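Side-chain contacts in RBSTP2229 gene product (Geobacillus stearothermophilus, PDB 1T6A), which is of unknown function and belongs to the DUF1885 family, pairing one long N-terminal helix with a compact body of antiparallel sheets and a second helix: residues A[24-27]-A[28-32]; A[99-102]-A[103-107]. All coordinates share one frame; numbering follows the deposited sequence. Where two conformers were deposited one is given.

How the contacts relate
Both contacts are short runs of alpha-helix, about two and a half turns each, read through side chains three and four residues apart, but in different surroundings. Contact 1 lies midway along helix 16-45, about 23 Å from the centre of the chain, and none of its residues is buried. Contact 2 lies on helix 92-109, about 13 Å from that centre, where side chains of the helix meet strands 79-85, 111-114 and 120-123. The two centres are 35 Å apart on opposite sides of the chain's centre, and the nearest atoms are about 22 Å apart, so neither touches the other. A nitrate ion, probably from the crystallisation liquor, is bound at contact 2; no active site is known.

Contact 1 of 2, residues A[24-27]-A[28-32]; sequences ERYQ and MALKK
Residues 24-27 and 28-32 form one unbroken run of alpha-helix, in which Met28, Ala29, Leu30 and Lys31 each donate a backbone N-H to the carbonyl oxygen four residues earlier, from Met28 N to Glu24 O at 3.0 Å through to Lys31 N to Gln27 O. The N-H...O angles of all four lie close to 150°, as expected of a regular helix.

The principal side-chain pair is Tyr26 with Leu30, one turn on. The two methyls of Leu30 reach different parts of the ring: CD1 lies 3.9 Å from Tyr26 CE2, and CD2 is 4.0 Å from Tyr26 CZ, near the phenolic end. CG of Leu30 stands over one ring face, 4.2 Å above its plane and displaced toward the rim, so the leucine covers an outer part of that face. With CG of Tyr26 anti to its own N (chi1 -179°), the ring is carried out beside its carbonyl, the side on which Leu30 follows.

Selenomethionine Met28, modelled in two conformers, lies against the previous turn. In one of them its CG is near Glu24 O, a contact of side chain with backbone; the position of the selenium is doubtful. The polar ends of Glu24 and Gln27 bond back to the preceding turn: the Glu24 carboxylate forms a salt bridge with Lys20 through OE2, and Gln27 NE2 donates to the carbonyl of Leu23.

Specific polar bonding across this stretch of helix is therefore supplied by the backbone. Tyr26 and Leu30 add a small apolar patch on an exposed helix, which probably contributes only modestly beside the backbone bonds.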
ATOM      1  N   GLU A  24      27.090  -2.915  12.911  1.00 32.54           N
ATOM      2  CA  GLU A  24      25.959  -2.005  13.129  1.00 33.37           C
ATOM      3  C   GLU A  24      25.601  -1.302  11.835  1.00 32.18           C
ATOM      4  O   GLU A  24      24.427  -1.192  11.491  1.00 31.89           O
ATOM      5  CB  GLU A  24      26.281  -0.972  14.216  1.00 33.95           C
ATOM      6  CG  GLU A  24      26.365  -1.618  15.585  1.00 38.38           C
ATOM      7  CD  GLU A  24      26.927  -0.715  16.678  1.00 44.05           C
ATOM      8  OE1 GLU A  24      27.712   0.236  16.408  1.00 47.46           O
ATOM      9  OE2 GLU A  24      26.585  -0.995  17.841  1.00 50.21           O
ATOM     10  N   ARG A  25      26.617  -0.833  11.121  1.00 31.38           N
ATOM     11  CA  ARG A  25      26.427  -0.250   9.807  1.00 31.24           C
ATOM     12  C   ARG A  25      25.763  -1.220   8.819  1.00 30.68           C
ATOM     13  O   ARG A  25      24.958  -0.800   7.978  1.00 30.59           O
ATOM     14  CB  ARG A  25      27.747   0.258   9.234  1.00 31.71           C
ATOM     15  CG  ARG A  25      28.180   1.606   9.792  1.00 34.18           C
ATOM     16  CD  ARG A  25      29.630   1.955   9.446  1.00 37.02           C
ATOM     17  NE  ARG A  25      29.816   2.157   8.011  1.00 38.92           N
ATOM     18  CZ  ARG A  25      31.004   2.331   7.429  1.00 40.94           C
ATOM     19  NH1 ARG A  25      32.123   2.322   8.156  1.00 40.85           N
ATOM     20  NH2 ARG A  25      31.080   2.531   6.115  1.00 40.58           N
ATOM     21  N   TYR A  26      26.099  -2.501   8.921  1.00 29.73           N
ATOM     22  CA  TYR A  26      25.509  -3.522   8.073  1.00 29.19           C
ATOM     23  C   TYR A  26      24.018  -3.632   8.367  1.00 29.36           C
ATOM     24  O   TYR A  26      23.213  -3.730   7.436  1.00 28.42           O
ATOM     25  CB  TYR A  26      26.190  -4.885   8.268  1.00 29.06           C
ATOM     26  CG  TYR A  26      25.622  -5.955   7.392  1.00 27.51           C
ATOM     27  CD1 TYR A  26      25.592  -5.806   6.005  1.00 27.34           C
ATOM     28  CD2 TYR A  26      25.137  -7.130   7.934  1.00 28.39           C
ATOM     29  CE1 TYR A  26      25.073  -6.813   5.182  1.00 27.57           C
ATOM     30  CE2 TYR A  26      24.619  -8.141   7.122  1.00 27.95           C
ATOM     31  CZ  TYR A  26      24.568  -7.969   5.758  1.00 28.83           C
ATOM     32  OH  TYR A  26      24.052  -8.991   4.979  1.00 30.78           O
ATOM     33  N   GLN A  27      23.653  -3.609   9.648  1.00 29.05           N
ATOM     34  CA  GLN A  27      22.244  -3.665  10.025  1.00 30.01           C
ATOM     35  C   GLN A  27      21.474  -2.408   9.577  1.00 30.33           C
ATOM     36  O   GLN A  27      20.282  -2.478   9.317  1.00 29.75           O
ATOM     37  CB  GLN A  27      22.086  -3.916  11.533  1.00 30.31           C
ATOM     38  CG  GLN A  27      22.435  -5.346  11.942  1.00 30.11           C
ATOM     39  CD  GLN A  27      22.768  -5.471  13.416  1.00 31.39           C
ATOM     40  OE1 GLN A  27      21.884  -5.690  14.227  1.00 30.65           O
ATOM     41  NE2 GLN A  27      24.043  -5.343  13.759  1.00 31.62           N
HETATM   42  N   MSE A  28      22.166  -1.276   9.499  1.00 31.36           N
HETATM   43  CA  MSE A  28      21.595  -0.037   8.967  1.00 32.71           C
HETATM   44  C   MSE A  28      21.367  -0.155   7.477  1.00 31.59           C
HETATM   45  O   MSE A  28      20.354   0.324   6.975  1.00 30.29           O
HETATM   46  CB  MSE A  28      22.523   1.167   9.217  0.51 33.52           C
HETATM   47  CG  MSE A  28      22.565   1.663  10.661  0.51 37.72           C
HETATM   48 SE   MSE A  28      24.075   2.871  11.075  0.42 48.23          SE
HETATM   49  CE  MSE A  28      24.316   3.775   9.364  0.51 46.65           C
ATOM     50  N   ALA A  29      22.278  -0.824   6.771  1.00 30.12           N
ATOM     51  CA  ALA A  29      22.084  -1.063   5.352  1.00 29.42           C
ATOM     52  C   ALA A  29      20.870  -1.990   5.128  1.00 28.86           C
ATOM     53  O   ALA A  29      20.106  -1.784   4.197  1.00 27.37           O
ATOM     54  CB  ALA A  29      23.343  -1.655   4.698  1.00 29.68           C
ATOM     55  N   LEU A  30      20.712  -3.002   5.976  1.00 27.72           N
ATOM     56  CA  LEU A  30      19.592  -3.921   5.864  1.00 27.96           C
ATOM     57  C   LEU A  30      18.272  -3.181   6.153  1.00 28.42           C
ATOM     58  O   LEU A  30      17.276  -3.486   5.545  1.00 28.28           O
ATOM     59  CB  LEU A  30      19.734  -5.093   6.836  1.00 27.48           C
ATOM     60  CG  LEU A  30      20.891  -6.062   6.589  1.00 28.28           C
ATOM     61  CD1 LEU A  30      20.954  -7.052   7.712  1.00 26.76           C
ATOM     62  CD2 LEU A  30      20.754  -6.770   5.215  1.00 28.67           C
ATOM     63  N   LYS A  31      18.283  -2.223   7.082  1.00 29.30           N
ATOM     64  CA  LYS A  31      17.113  -1.388   7.358  1.00 30.45           C
ATOM     65  C   LYS A  31      16.715  -0.590   6.115  1.00 30.32           C
ATOM     66  O   LYS A  31      15.530  -0.527   5.774  1.00 30.30           O
ATOM     67  CB  LYS A  31      17.356  -0.458   8.554  1.00 30.97           C
ATOM     68  CG  LYS A  31      16.192   0.502   8.926  1.00 33.86           C
ATOM     69  CD  LYS A  31      16.646   1.482  10.001  1.00 38.26           C
ATOM     70  CE  LYS A  31      15.545   2.460  10.437  1.00 41.61           C
ATOM     71  NZ  LYS A  31      14.451   1.812  11.223  1.00 43.29           N
ATOM     72  N   LYS A  32      17.698  -0.025   5.421  1.00 29.91           N
ATOM     73  CA  LYS A  32      17.442   0.729   4.203  1.00 30.15           C
ATOM     74  C   LYS A  32      16.868  -0.137   3.092  1.00 29.21           C
ATOM     75  O   LYS A  32      15.977   0.312   2.373  1.00 28.90           O
ATOM     76  CB  LYS A  32      18.699   1.452   3.739  1.00 31.03           C
ATOM     77  CG  LYS A  32      19.103   2.598   4.656  1.00 34.05           C
ATOM     78  CD  LYS A  32      20.383   3.281   4.179  1.00 37.74           C
ATOM     79  CE  LYS A  32      20.745   4.470   5.080  1.00 40.17           C
ATOM     80  NZ  LYS A  32      22.162   4.923   4.961  1.00 41.70           N
TER

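Contact 2 of 2, residues A[99-102]-A[103-107]; sequences NEFS and KWLAK. With NO3 (nitrate ion), chain B.
Four backbone hydrogen bonds join residues 99-102 to 103-107 as continuous alpha-helix: Lys103, Trp104, Leu105 and Ala106 donate to Asn99, Glu100, Phe101 and Ser102. The straightest, Trp104 N to Glu100 O, measures 3.2 Å with an N-H...O angle of 171°.

Apolar contacts gather round Phe101, whose CG lies opposite its N (chi1 175°), which sets the ring outward and leaning toward Trp104 and Leu105. There Phe101 CZ meets Leu105 CD1 at 3.7 Å, while CE2 of the same ring is 4.0 Å from Leu105 CD2. At another corner, Phe101 CE1 approaches Trp104 CE3 to 4.0 Å, on the benzo part of the indole. Phe101 and Leu105 also touch Ile84 and Ile82 of strand 79-85. The aliphatic chain of Lys103 packs past Asn99 O, with its CG 3.5 Å from that oxygen.

The polar contact is that of Lys103 NZ, which donates to O2 of a nitrate, probably from the crystallisation liquor, at 2.9 Å. Ser117 OG is also hydrogen-bonded to the ion. With alanine in place of Lys103 the ammonium is gone, and the nitrate is likely to be held less firmly, through Ser117.

This stretch of helix thus divides its chemistry: Phe101 and Leu105 take part in the apolar contact with strand 79-85, while the Lys103 ammonium, probably charged, gives a small anion a place to bind.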
ATOM      1  N   ASN A  99     -12.419  -3.622  -3.068  1.00 27.76           N
ATOM      2  CA  ASN A  99     -12.828  -4.419  -1.916  1.00 28.53           C
ATOM      3  C   ASN A  99     -11.961  -4.087  -0.696  1.00 27.81           C
ATOM      4  O   ASN A  99     -12.484  -3.876   0.388  1.00 25.93           O
ATOM      5  CB  ASN A  99     -12.721  -5.918  -2.226  1.00 29.14           C
ATOM      6  CG  ASN A  99     -13.917  -6.453  -2.971  1.00 32.05           C
ATOM      7  OD1 ASN A  99     -15.018  -5.892  -2.900  1.00 34.39           O
ATOM      8  ND2 ASN A  99     -13.715  -7.563  -3.691  1.00 34.02           N
ATOM      9  N   GLU A 100     -10.645  -4.001  -0.897  1.00 27.74           N
ATOM     10  CA  GLU A 100      -9.703  -3.691   0.183  1.00 28.58           C
ATOM     11  C   GLU A 100      -9.973  -2.314   0.810  1.00 28.21           C
ATOM     12  O   GLU A 100     -10.037  -2.176   2.019  1.00 28.48           O
ATOM     13  CB  GLU A 100      -8.257  -3.739  -0.336  1.00 29.37           C
ATOM     14  CG  GLU A 100      -7.768  -5.149  -0.598  1.00 32.58           C
ATOM     15  CD  GLU A 100      -6.582  -5.224  -1.553  1.00 37.77           C
ATOM     16  OE1 GLU A 100      -5.761  -4.284  -1.587  1.00 40.17           O
ATOM     17  OE2 GLU A 100      -6.460  -6.251  -2.262  1.00 42.32           O
ATOM     18  N   PHE A 101     -10.114  -1.294  -0.018  1.00 27.78           N
ATOM     19  CA  PHE A 101     -10.352   0.046   0.490  1.00 27.64           C
ATOM     20  C   PHE A 101     -11.723   0.165   1.168  1.00 26.39           C
ATOM     21  O   PHE A 101     -11.847   0.866   2.155  1.00 26.03           O
ATOM     22  CB  PHE A 101     -10.220   1.096  -0.616  1.00 27.74           C
ATOM     23  CG  PHE A 101     -10.564   2.461  -0.163  1.00 30.53           C
ATOM     24  CD1 PHE A 101      -9.768   3.109   0.782  1.00 31.80           C
ATOM     25  CD2 PHE A 101     -11.718   3.094  -0.617  1.00 33.95           C
ATOM     26  CE1 PHE A 101     -10.095   4.356   1.233  1.00 32.76           C
ATOM     27  CE2 PHE A 101     -12.045   4.360  -0.167  1.00 33.71           C
ATOM     28  CZ  PHE A 101     -11.237   4.993   0.755  1.00 34.21           C
ATOM     29  N   SER A 102     -12.730  -0.523   0.641  1.00 25.38           N
ATOM     30  CA  SER A 102     -14.075  -0.422   1.184  1.00 25.39           C
ATOM     31  C   SER A 102     -14.120  -1.011   2.596  1.00 25.20           C
ATOM     32  O   SER A 102     -14.703  -0.410   3.510  1.00 24.93           O
ATOM     33  CB  SER A 102     -15.077  -1.207   0.326  0.52 25.14           C
ATOM     34  OG  SER A 102     -15.206  -0.683  -0.972  0.52 26.36           O
ATOM     35  N   LYS A 103     -13.485  -2.169   2.775  1.00 24.90           N
ATOM     36  CA  LYS A 103     -13.428  -2.809   4.089  1.00 25.62           C
ATOM     37  C   LYS A 103     -12.672  -1.947   5.089  1.00 25.08           C
ATOM     38  O   LYS A 103     -13.123  -1.765   6.195  1.00 25.25           O
ATOM     39  CB  LYS A 103     -12.809  -4.206   3.993  1.00 25.69           C
ATOM     40  CG  LYS A 103     -13.769  -5.206   3.402  1.00 28.36           C
ATOM     41  CD  LYS A 103     -13.053  -6.446   2.885  1.00 31.58           C
ATOM     42  CE  LYS A 103     -14.029  -7.427   2.235  1.00 32.36           C
ATOM     43  NZ  LYS A 103     -13.274  -8.564   1.593  1.00 34.81           N
ATOM     44  N   TRP A 104     -11.520  -1.416   4.703  1.00 24.82           N
ATOM     45  CA  TRP A 104     -10.787  -0.501   5.591  1.00 24.94           C
ATOM     46  C   TRP A 104     -11.640   0.712   5.973  1.00 25.22           C
ATOM     47  O   TRP A 104     -11.687   1.134   7.133  1.00 25.69           O
ATOM     48  CB  TRP A 104      -9.514  -0.018   4.917  1.00 24.55           C
ATOM     49  CG  TRP A 104      -8.738   0.898   5.757  1.00 26.06           C
ATOM     50  CD1 TRP A 104      -7.793   0.567   6.719  1.00 26.34           C
ATOM     51  CD2 TRP A 104      -8.815   2.324   5.749  1.00 26.07           C
ATOM     52  NE1 TRP A 104      -7.310   1.712   7.300  1.00 26.71           N
ATOM     53  CE2 TRP A 104      -7.911   2.801   6.722  1.00 26.87           C
ATOM     54  CE3 TRP A 104      -9.548   3.254   4.998  1.00 27.42           C
ATOM     55  CZ2 TRP A 104      -7.724   4.159   6.965  1.00 29.80           C
ATOM     56  CZ3 TRP A 104      -9.376   4.603   5.261  1.00 29.54           C
ATOM     57  CH2 TRP A 104      -8.477   5.042   6.238  1.00 29.59           C
ATOM     58  N   LEU A 105     -12.329   1.263   4.987  1.00 25.40           N
ATOM     59  CA  LEU A 105     -13.203   2.401   5.218  1.00 26.27           C
ATOM     60  C   LEU A 105     -14.301   2.070   6.232  1.00 25.07           C
ATOM     61  O   LEU A 105     -14.555   2.832   7.139  1.00 24.62           O
ATOM     62  CB  LEU A 105     -13.812   2.815   3.885  1.00 26.92           C
ATOM     63  CG  LEU A 105     -14.389   4.194   3.753  1.00 30.23           C
ATOM     64  CD1 LEU A 105     -13.280   5.272   3.858  1.00 31.37           C
ATOM     65  CD2 LEU A 105     -15.126   4.245   2.417  1.00 32.80           C
ATOM     66  N   ALA A 106     -14.930   0.919   6.081  1.00 25.45           N
ATOM     67  CA  ALA A 106     -15.994   0.484   6.968  1.00 25.72           C
ATOM     68  C   ALA A 106     -15.484   0.256   8.405  1.00 26.99           C
ATOM     69  O   ALA A 106     -16.122   0.656   9.357  1.00 26.13           O
ATOM     70  CB  ALA A 106     -16.630  -0.782   6.424  1.00 25.77           C
ATOM     71  N   LYS A 107     -14.327  -0.389   8.547  1.00 28.51           N
ATOM     72  CA  LYS A 107     -13.687  -0.555   9.860  1.00 29.96           C
ATOM     73  C   LYS A 107     -13.352   0.784  10.475  1.00 29.48           C
ATOM     74  O   LYS A 107     -13.450   0.945  11.675  1.00 29.50           O
ATOM     75  CB  LYS A 107     -12.406  -1.394   9.756  1.00 30.36           C
ATOM     76  CG  LYS A 107     -12.699  -2.849   9.461  1.00 34.54           C
ATOM     77  CD  LYS A 107     -11.457  -3.635   8.963  1.00 39.30           C
ATOM     78  CE  LYS A 107     -11.882  -4.927   8.277  1.00 41.39           C
ATOM     79  NZ  LYS A 107     -10.729  -5.663   7.637  1.00 45.16           N
TER
HETATM   80  N   NO3 B 201     -16.456  -9.897  -0.340  1.00 45.24           N
HETATM   81  O1  NO3 B 201     -16.205  -9.008  -1.391  1.00 46.00           O
HETATM   82  O2  NO3 B 201     -15.465 -10.161   0.623  1.00 44.94           O
HETATM   83  O3  NO3 B 201     -17.719 -10.482  -0.261  1.00 45.39           O